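Local atomic coordinates of SusD superfamily protein (Bacteroides thetaiotaomicron VPI-5482, PDB entry 3HDX), a protein that probably binds polysaccharide at the outer membrane, as a SusD-family protein involved in carbohydrate metabolism. Residues Gly211-Ala216 with Ala371-Ala376. Sequence-based numbering, arbitrary orientation. Where two conformers were deposited one is given.
Sequences GNYAEA and AEALCA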
ATOM      1  N   GLY A 211     -13.000   3.400  10.642  1.00 12.38           N
ATOM      2  CA  GLY A 211     -13.690   4.625  11.042  1.00 13.93           C
ATOM      3  C   GLY A 211     -13.268   5.182  12.383  1.00 12.65           C
ATOM      4  O   GLY A 211     -13.936   6.079  12.908  1.00 14.63           O
ATOM      5  N   ASN A 212     -12.154   4.670  12.923  1.00 12.15           N
ATOM      6  CA  ASN A 212     -11.620   5.130  14.216  0.60 12.74           C
ATOM      7  C   ASN A 212     -10.659   6.263  13.933  1.00 12.02           C
ATOM      8  O   ASN A 212      -9.435   6.114  13.994  1.00 12.56           O
ATOM      9  CB  ASN A 212     -10.947   4.010  14.985  0.60 13.73           C
ATOM     10  CG  ASN A 212     -10.469   4.455  16.402  0.60 16.09           C
ATOM     11  OD1 ASN A 212     -10.498   5.657  16.792  0.60 14.53           O
ATOM     12  ND2 ASN A 212     -10.034   3.466  17.168  0.60 21.26           N
ATOM     13  N   TYR A 213     -11.240   7.418  13.614  1.00 11.80           N
ATOM     14  CA  TYR A 213     -10.430   8.559  13.234  1.00 10.32           C
ATOM     15  C   TYR A 213      -9.688   9.259  14.355  1.00 11.01           C
ATOM     16  O   TYR A 213      -8.696   9.883  14.080  1.00 12.18           O
ATOM     17  CB  TYR A 213     -11.255   9.515  12.364  1.00 10.69           C
ATOM     18  CG  TYR A 213     -11.483   8.970  10.955  1.00 11.43           C
ATOM     19  CD1 TYR A 213     -10.445   8.932  10.051  1.00 11.29           C
ATOM     20  CD2 TYR A 213     -12.748   8.548  10.524  1.00 12.88           C
ATOM     21  CE1 TYR A 213     -10.630   8.496   8.756  1.00 12.02           C
ATOM     22  CE2 TYR A 213     -12.947   8.107   9.206  1.00 12.70           C
ATOM     23  CZ  TYR A 213     -11.871   8.096   8.323  1.00 11.79           C
ATOM     24  OH  TYR A 213     -12.007   7.701   6.999  1.00 13.45           O
ATOM     25  N   ALA A 214     -10.174   9.166  15.585  1.00 12.44           N
ATOM     26  CA  ALA A 214      -9.427   9.703  16.718  1.00 12.74           C
ATOM     27  C   ALA A 214      -8.026   9.052  16.780  1.00 13.86           C
ATOM     28  O   ALA A 214      -7.014   9.748  16.865  1.00 13.72           O
ATOM     29  CB  ALA A 214     -10.199   9.498  18.046  1.00 15.18           C
ATOM     30  N   GLU A 215      -7.982   7.727  16.680  1.00 12.97           N
ATOM     31  CA  GLU A 215      -6.715   6.995  16.694  1.00 13.47           C
ATOM     32  C   GLU A 215      -5.930   7.211  15.394  1.00 11.67           C
ATOM     33  O   GLU A 215      -4.684   7.410  15.422  1.00 13.26           O
ATOM     34  CB  GLU A 215      -6.904   5.515  17.009  1.00 15.60           C
ATOM     35  CG  GLU A 215      -7.388   5.288  18.426  1.00 17.86           C
ATOM     36  CD  GLU A 215      -7.530   3.784  18.808  1.00 22.65           C
ATOM     37  OE1 GLU A 215      -7.121   2.880  18.089  1.00 25.53           O
ATOM     38  OE2 GLU A 215      -8.117   3.476  19.835  1.00 29.39           O
ATOM     39  N   ALA A 216      -6.634   7.262  14.250  1.00 12.56           N
ATOM     40  CA  ALA A 216      -5.946   7.510  12.989  1.00 12.13           C
ATOM     41  C   ALA A 216      -5.217   8.867  13.017  1.00 12.41           C
ATOM     42  O   ALA A 216      -4.103   8.997  12.518  1.00 12.20           O
ATOM     43  CB  ALA A 216      -6.904   7.458  11.792  1.00 12.78           C
ATOM     44  N   ALA A 371      -5.565  14.902   7.407  1.00 11.17           N
ATOM     45  CA  ALA A 371      -6.634  15.832   6.978  1.00 11.42           C
ATOM     46  C   ALA A 371      -8.012  15.156   6.982  1.00 12.10           C
ATOM     47  O   ALA A 371      -8.976  15.685   7.530  1.00 11.55           O
ATOM     48  CB  ALA A 371      -6.296  16.469   5.630  1.00 12.22           C
ATOM     49  N   GLU A 372      -8.094  13.973   6.391  1.00 11.17           N
ATOM     50  CA  GLU A 372      -9.314  13.183   6.385  1.00 11.43           C
ATOM     51  C   GLU A 372      -9.814  12.949   7.822  1.00 12.38           C
ATOM     52  O   GLU A 372     -11.000  13.174   8.106  1.00 12.62           O
ATOM     53  CB  GLU A 372      -9.026  11.859   5.668  1.00 10.85           C
ATOM     54  CG  GLU A 372     -10.063  10.742   5.732  1.00 11.99           C
ATOM     55  CD  GLU A 372      -9.570   9.451   5.079  1.00 11.93           C
ATOM     56  OE1 GLU A 372      -8.627   9.488   4.230  1.00 11.98           O
ATOM     57  OE2 GLU A 372     -10.154   8.402   5.410  1.00 12.53           O
ATOM     58  N   ALA A 373      -8.905  12.517   8.706  1.00 11.29           N
ATOM     59  CA  ALA A 373      -9.242  12.221  10.099  1.00 11.66           C
ATOM     60  C   ALA A 373      -9.754  13.462  10.845  1.00 12.26           C
ATOM     61  O   ALA A 373     -10.754  13.409  11.538  1.00 12.46           O
ATOM     62  CB  ALA A 373      -8.045  11.582  10.836  1.00 12.56           C
ATOM     63  N   LEU A 374      -9.095  14.590  10.618  1.00 11.89           N
ATOM     64  CA  LEU A 374      -9.467  15.842  11.280  1.00 12.53           C
ATOM     65  C   LEU A 374     -10.870  16.276  10.834  1.00 13.28           C
ATOM     66  O   LEU A 374     -11.693  16.658  11.662  1.00 13.34           O
ATOM     67  CB  LEU A 374      -8.426  16.935  11.050  1.00 11.66           C
ATOM     68  CG  LEU A 374      -7.145  16.743  11.852  1.00 13.17           C
ATOM     69  CD1 LEU A 374      -6.017  17.600  11.301  1.00 13.34           C
ATOM     70  CD2 LEU A 374      -7.392  17.040  13.350  1.00 13.21           C
ATOM     71  N   CYS A 375     -11.176  16.137   9.539  1.00 13.70           N
ATOM     72  CA  CYS A 375     -12.550  16.391   9.080  1.00 14.55           C
ATOM     73  C   CYS A 375     -13.552  15.462   9.731  1.00 15.72           C
ATOM     74  O   CYS A 375     -14.629  15.906  10.186  1.00 16.35           O
ATOM     75  CB  CYS A 375     -12.654  16.241   7.589  1.00 14.07           C
ATOM     76  SG  CYS A 375     -11.884  17.590   6.699  1.00 17.23           S
ATOM     77  N   ALA A 376     -13.202  14.176   9.801  1.00 14.44           N
ATOM     78  CA  ALA A 376     -14.067  13.192  10.424  1.00 15.64           C
ATOM     79  C   ALA A 376     -14.399  13.536  11.889  1.00 16.03           C
ATOM     80  O   ALA A 376     -15.508  13.275  12.377  1.00 19.69           O
ATOM     81  CB  ALA A 376     -13.489  11.769  10.292  1.00 14.41           C
TER
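Tyr213, in the first turn of helix 213-226, brings its CA to 5.0 Å from the CA of Ala373 in the last turns of helix 363-376, a close approach made where the tyrosine meets a face lined by Ala373 and Ala376. This is helix-to-helix packing within the largely helical SusD fold, between helices far apart in sequence. The two alanines, one turn apart, carry single methyl groups that leave room for the ring beside the backbone: the methyl CB of Ala376 sits over one ring face, 3.3 Å from Tyr213 CD2, while Ala373 CA comes obliquely to within 3.5 Å of CD1. Farther along, Ala216 CB meets Ala373 CB at 4.4 Å, methyl against methyl. Gly211, with positive phi, ends the preceding helix in a Schellman motif, and Asn212 follows at the N-cap position of the tyrosine's helix. Glu372 suits its buried place because both carboxylate oxygens are hydrogen-bonded, OE2 being shared by the tyrosine hydroxyl and, through a salt bridge, Arg436 NE of helix 430-441. With CG anti to the backbone N (chi1 169°) and the chain extended beyond it, Glu372 reaches the ring's edge, where Tyr213 OH donates to the anti lone pair of OE2 at 2.5 Å.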